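Long-range contacts in mannosylglycerate hydrolase MGH1-like glycoside hydrolase domain-containing protein (Thermus thermophilus HB8, PDB 4WVA), which hydrolyses mannosylglycerate, and also glucosylglycerate, to the sugar and glycerate, as a glycoside hydrolase of family GH63 with an (alpha/alpha)6-barrel: residues A[31-36]-A[100-105]; A[71-76]-A[96-101]. All blocks are in the same frame, centred on the assembly; numbering follows the deposited sequence.

Interaction 1 (A[31-36]-A[100-105]); sequences QWLWDS and GITQPP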
# COMPACT_ATOMS: atom_id res chain seq x y z
N GLN A 31 18.80 -22.72 -24.18
CA GLN A 31 18.30 -22.29 -22.86
C GLN A 31 17.55 -20.96 -22.95
O GLN A 31 18.08 -19.97 -23.45
CB GLN A 31 19.45 -22.18 -21.86
CG GLN A 31 19.01 -21.72 -20.47
CD GLN A 31 20.04 -21.89 -19.36
OE1 GLN A 31 19.68 -22.14 -18.19
NE2 GLN A 31 21.31 -21.71 -19.68
N TRP A 32 16.32 -20.95 -22.44
CA TRP A 32 15.50 -19.73 -22.38
C TRP A 32 15.41 -19.23 -20.92
O TRP A 32 15.39 -20.02 -19.99
CB TRP A 32 14.09 -20.02 -22.88
CG TRP A 32 13.84 -19.66 -24.31
CD1 TRP A 32 13.17 -18.56 -24.75
CD2 TRP A 32 14.23 -20.38 -25.48
NE1 TRP A 32 13.09 -18.56 -26.11
CE2 TRP A 32 13.74 -19.66 -26.59
CE3 TRP A 32 14.96 -21.55 -25.71
CZ2 TRP A 32 13.96 -20.07 -27.90
CZ3 TRP A 32 15.16 -21.96 -27.02
CH2 TRP A 32 14.68 -21.22 -28.08
N LEU A 33 15.35 -17.92 -20.77
CA LEU A 33 15.40 -17.24 -19.47
C LEU A 33 14.20 -17.58 -18.59
O LEU A 33 14.39 -18.20 -17.52
CB LEU A 33 15.50 -15.73 -19.69
CG LEU A 33 15.84 -14.80 -18.52
CD1 LEU A 33 16.09 -13.40 -19.08
CD2 LEU A 33 14.77 -14.79 -17.44
N TRP A 34 12.99 -17.17 -18.94
CA TRP A 34 11.90 -17.42 -17.97
C TRP A 34 11.56 -18.91 -17.90
O TRP A 34 11.22 -19.39 -16.82
CB TRP A 34 10.67 -16.48 -18.05
CG TRP A 34 9.66 -16.68 -19.15
CD1 TRP A 34 9.85 -17.21 -20.41
CD2 TRP A 34 8.28 -16.26 -19.10
NE1 TRP A 34 8.67 -17.15 -21.12
CE2 TRP A 34 7.70 -16.58 -20.33
CE3 TRP A 34 7.49 -15.63 -18.11
CZ2 TRP A 34 6.36 -16.31 -20.60
CZ3 TRP A 34 6.16 -15.36 -18.39
CH2 TRP A 34 5.61 -15.70 -19.62
N ASP A 35 11.78 -19.66 -18.98
CA ASP A 35 11.57 -21.10 -18.93
C ASP A 35 12.45 -21.72 -17.86
O ASP A 35 11.98 -22.53 -17.07
CB ASP A 35 11.86 -21.77 -20.27
CG ASP A 35 10.95 -21.31 -21.38
OD1 ASP A 35 10.98 -20.10 -21.72
OD2 ASP A 35 10.22 -22.16 -21.93
N SER A 36 13.74 -21.37 -17.85
CA SER A 36 14.66 -22.00 -16.91
C SER A 36 14.22 -21.73 -15.48
O SER A 36 14.38 -22.57 -14.61
CB SER A 36 16.11 -21.57 -17.15
OG SER A 36 16.72 -22.40 -18.13
N GLY A 100 19.93 -10.73 -27.95
CA GLY A 100 20.20 -9.35 -27.58
C GLY A 100 19.00 -8.64 -26.99
O GLY A 100 18.96 -7.40 -26.98
N ILE A 101 18.05 -9.43 -26.50
CA ILE A 101 16.86 -8.92 -25.80
C ILE A 101 16.67 -9.76 -24.54
O ILE A 101 17.34 -10.77 -24.36
CB ILE A 101 15.60 -8.99 -26.67
CG1 ILE A 101 15.34 -10.43 -27.16
CG2 ILE A 101 15.69 -8.02 -27.84
CD1 ILE A 101 14.00 -10.64 -27.84
N THR A 102 15.75 -9.35 -23.67
CA THR A 102 15.54 -10.02 -22.39
C THR A 102 14.16 -10.70 -22.31
O THR A 102 13.51 -10.92 -23.33
CB THR A 102 15.82 -9.04 -21.23
OG1 THR A 102 15.94 -9.75 -19.98
CG2 THR A 102 14.79 -7.93 -21.12
N GLN A 103 13.76 -11.09 -21.10
CA GLN A 103 12.47 -11.79 -20.90
C GLN A 103 12.01 -11.51 -19.47
O GLN A 103 12.77 -10.96 -18.68
CB GLN A 103 12.59 -13.29 -21.13
CG GLN A 103 11.85 -13.79 -22.37
CD GLN A 103 11.81 -15.31 -22.47
OE1 GLN A 103 12.45 -16.04 -21.69
NE2 GLN A 103 11.06 -15.79 -23.44
N PRO A 104 10.77 -11.91 -19.12
CA PRO A 104 10.30 -11.51 -17.79
C PRO A 104 11.17 -12.05 -16.66
O PRO A 104 11.48 -13.25 -16.62
CB PRO A 104 8.88 -12.10 -17.74
CG PRO A 104 8.47 -12.16 -19.18
CD PRO A 104 9.71 -12.58 -19.89
N PRO A 105 11.56 -11.17 -15.72
CA PRO A 105 12.61 -11.49 -14.75
C PRO A 105 12.05 -12.23 -13.54
O PRO A 105 12.09 -11.72 -12.44
CB PRO A 105 13.17 -10.12 -14.40
CG PRO A 105 12.02 -9.20 -14.56
CD PRO A 105 11.26 -9.72 -15.74
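Part of the probable substrate pocket of the (alpha/alpha)6-barrel forms where the start of helix 33-43 brings Trp34 against Gln103 and Pro104 of the loop that leads into helix 107-117; Trp32, Leu33, Trp34, Asp35 and Gln103 are all likely to bind substrate. The backbone N of Trp34, in the first turn of the helix, gives its hydrogen to Gln103 OE1 at 3.0 Å. That bond is nearly straight (172°), with the donor tilted out of the amide's carbonyl plane. Gln103 reaches it with a chain extended beyond CG, and its amide touches two indoles that approach it from directions about a right angle apart. Its NE2 comes to the edge of the Trp32 ring, 3.7 Å from CD1, while its OE1 stands 3.1 Å from Trp34 CD1, with ring and amide planes 64° apart. Trp34 carries its ring between the backbone N and carbonyl carbon (chi1 76°), which turns one face to Pro104. Pro104 CG makes a CH-pi contact there, 4.1 Å from the centroid of the six-membered ring. The two methyls of Leu33 touch the loop at successive points: CD1 lies 3.8 Å from Thr102 OG1, itself hydrogen-bonded to Leu69 O, and CD2 lies against Pro104 O. Asp35 OD2 makes a weak hydrogen bond to a bound Tris molecule. Trp410 meets Trp34 edge-to-face, and helices 121-146 and 235-254 pack against Thr102 and Pro105.

Interaction 2 (A[71-76]-A[96-101]); sequences HIVFHE and PATSGI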
# COMPACT_ATOMS: atom_id res chain seq x y z
N HIS A 71 17.29 -13.44 -23.34
CA HIS A 71 16.22 -14.44 -23.29
C HIS A 71 16.65 -15.81 -23.81
O HIS A 71 16.09 -16.81 -23.40
CB HIS A 71 14.93 -13.95 -23.94
CG HIS A 71 14.82 -14.18 -25.41
ND1 HIS A 71 15.74 -13.72 -26.32
CD2 HIS A 71 13.81 -14.73 -26.13
CE1 HIS A 71 15.32 -14.01 -27.54
NE2 HIS A 71 14.15 -14.62 -27.45
N ILE A 72 17.70 -15.86 -24.64
CA ILE A 72 18.23 -17.15 -25.10
C ILE A 72 19.74 -17.19 -24.95
O ILE A 72 20.42 -16.22 -25.31
CB ILE A 72 17.87 -17.47 -26.58
CG1 ILE A 72 16.37 -17.38 -26.84
CG2 ILE A 72 18.34 -18.88 -26.94
CD1 ILE A 72 15.99 -17.45 -28.32
N VAL A 73 20.25 -18.30 -24.40
CA VAL A 73 21.65 -18.65 -24.43
C VAL A 73 21.80 -19.78 -25.45
O VAL A 73 21.25 -20.88 -25.28
CB VAL A 73 22.18 -19.12 -23.06
CG1 VAL A 73 23.68 -19.36 -23.12
CG2 VAL A 73 21.87 -18.10 -21.98
N PHE A 74 22.55 -19.49 -26.52
CA PHE A 74 22.67 -20.42 -27.65
C PHE A 74 23.77 -21.47 -27.42
O PHE A 74 24.76 -21.58 -28.19
CB PHE A 74 22.92 -19.65 -28.97
CG PHE A 74 21.77 -18.77 -29.40
CD1 PHE A 74 20.55 -19.33 -29.75
CD2 PHE A 74 21.90 -17.38 -29.48
CE1 PHE A 74 19.49 -18.54 -30.18
CE2 PHE A 74 20.84 -16.59 -29.90
CZ PHE A 74 19.63 -17.17 -30.25
N HIS A 75 23.61 -22.27 -26.37
CA HIS A 75 24.52 -23.38 -26.11
C HIS A 75 24.67 -24.28 -27.34
O HIS A 75 23.68 -24.61 -27.98
CB HIS A 75 24.03 -24.26 -24.96
CG HIS A 75 23.83 -23.53 -23.67
ND1 HIS A 75 24.87 -23.13 -22.86
CD2 HIS A 75 22.69 -23.14 -23.05
CE1 HIS A 75 24.38 -22.54 -21.78
NE2 HIS A 75 23.06 -22.55 -21.87
N GLU A 76 25.91 -24.67 -27.62
CA GLU A 76 26.21 -25.65 -28.67
C GLU A 76 25.77 -27.04 -28.20
O GLU A 76 25.86 -27.35 -27.00
CB GLU A 76 27.71 -25.67 -29.00
CG GLU A 76 28.26 -24.32 -29.45
CD GLU A 76 29.51 -24.41 -30.33
OE1 GLU A 76 29.86 -25.53 -30.79
OE2 GLU A 76 30.13 -23.35 -30.60
N PRO A 96 29.14 -19.46 -25.26
CA PRO A 96 28.13 -19.44 -26.30
C PRO A 96 27.63 -18.04 -26.61
O PRO A 96 27.72 -17.14 -25.76
CB PRO A 96 26.99 -20.29 -25.71
CG PRO A 96 27.19 -20.23 -24.23
CD PRO A 96 28.66 -20.07 -24.00
N ALA A 97 27.12 -17.86 -27.82
CA ALA A 97 26.41 -16.64 -28.19
C ALA A 97 25.09 -16.58 -27.43
O ALA A 97 24.62 -17.60 -26.92
CB ALA A 97 26.11 -16.64 -29.68
N THR A 98 24.51 -15.38 -27.39
CA THR A 98 23.19 -15.16 -26.77
C THR A 98 22.34 -14.24 -27.65
O THR A 98 22.84 -13.64 -28.59
CB THR A 98 23.29 -14.50 -25.37
OG1 THR A 98 23.62 -13.11 -25.50
CG2 THR A 98 24.30 -15.18 -24.46
N SER A 99 21.06 -14.13 -27.32
CA SER A 99 20.19 -13.14 -27.96
C SER A 99 20.56 -11.75 -27.41
O SER A 99 21.36 -11.62 -26.50
CB SER A 99 18.72 -13.43 -27.66
OG SER A 99 18.49 -13.29 -26.26
N GLY A 100 19.93 -10.73 -27.95
CA GLY A 100 20.20 -9.35 -27.58
C GLY A 100 19.00 -8.64 -26.99
O GLY A 100 18.96 -7.40 -26.98
N ILE A 101 18.05 -9.43 -26.50
CA ILE A 101 16.86 -8.92 -25.80
C ILE A 101 16.67 -9.76 -24.54
O ILE A 101 17.34 -10.77 -24.36
CB ILE A 101 15.60 -8.99 -26.67
CG1 ILE A 101 15.34 -10.43 -27.16
CG2 ILE A 101 15.69 -8.02 -27.84
CD1 ILE A 101 14.00 -10.64 -27.84
O HOH W 1 26.72 -20.17 -29.50
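Pro96 touches Val73 and His75 through one atom, CG, which lies 3.8 Å from Val73 CG1 and close to His75 ND1; the Pro96 and His75 side chains run side by side. Next, Ala97 O receives the backbone N-H of Phe74 at 2.8 Å, while a water accepts from Ala97 N and donates to Phe74 O, bridging the two backbones beside Phe74, the centre of an inverse gamma turn. The Phe74 ring, set anti to its carbonyl carbon (chi1 -65°), lies along segment 96-101, with Phe74 CE2 3.6 Å from Thr98 C. Thr98 sits opposite Val73 as an antiparallel non-hydrogen-bonded pair, and its OG1 bonds Ser99 O. Ser99 N then donates to Ile72 O at 3.0 Å. The hydroxyl of Ser99 turns toward His71 and meets the imidazole at its edge, OG to ND1 2.8 Å, in a hydrogen bond in which either may donate. Past Gly100, Ile101 O takes the backbone N-H of His71 at 2.9 Å. The CD1 methyl of Ile101 covers one face of the His71 imidazole, 3.9 Å from its centroid, and Ile72 CG1 covers the opposite face. Three backbone bonds, spread from Phe74 to His71, hold the segments side by side, though strand 97-98 is only weakly bonded, while the His71 ring is clamped between two isoleucines, its ND1 edge held by Ser99 OG, which restrains the ring's rotation. Trp32 and Gln103, probable substrate-binding residues, touch this imidazole, so the contact probably helps position the pocket wall as a second shell.

From the N terminus, the chain passes through strand 31-32 into helix 33-43, then through helix 48-62 to strand 72-74, and returns along strand 97-98 to the loop before helix 107-117. Interaction 2 closes the shorter excursion, between 71-76 and 96-101. It nests inside the larger one closed by interaction 1, between 31-36 and 100-105. The two share Gly100 and Ile101, where the chain leaves the sheet for the probable pocket. Strand 72-74 is the middle of the three-stranded antiparallel sheet: Val73 N probably bonds Gln31 O, and Leu33 N probably bonds His71 O. Together they tie the sheet to the start of helix 33-43 and to the loop before helix 107-117, where probable substrate-binding residues gather.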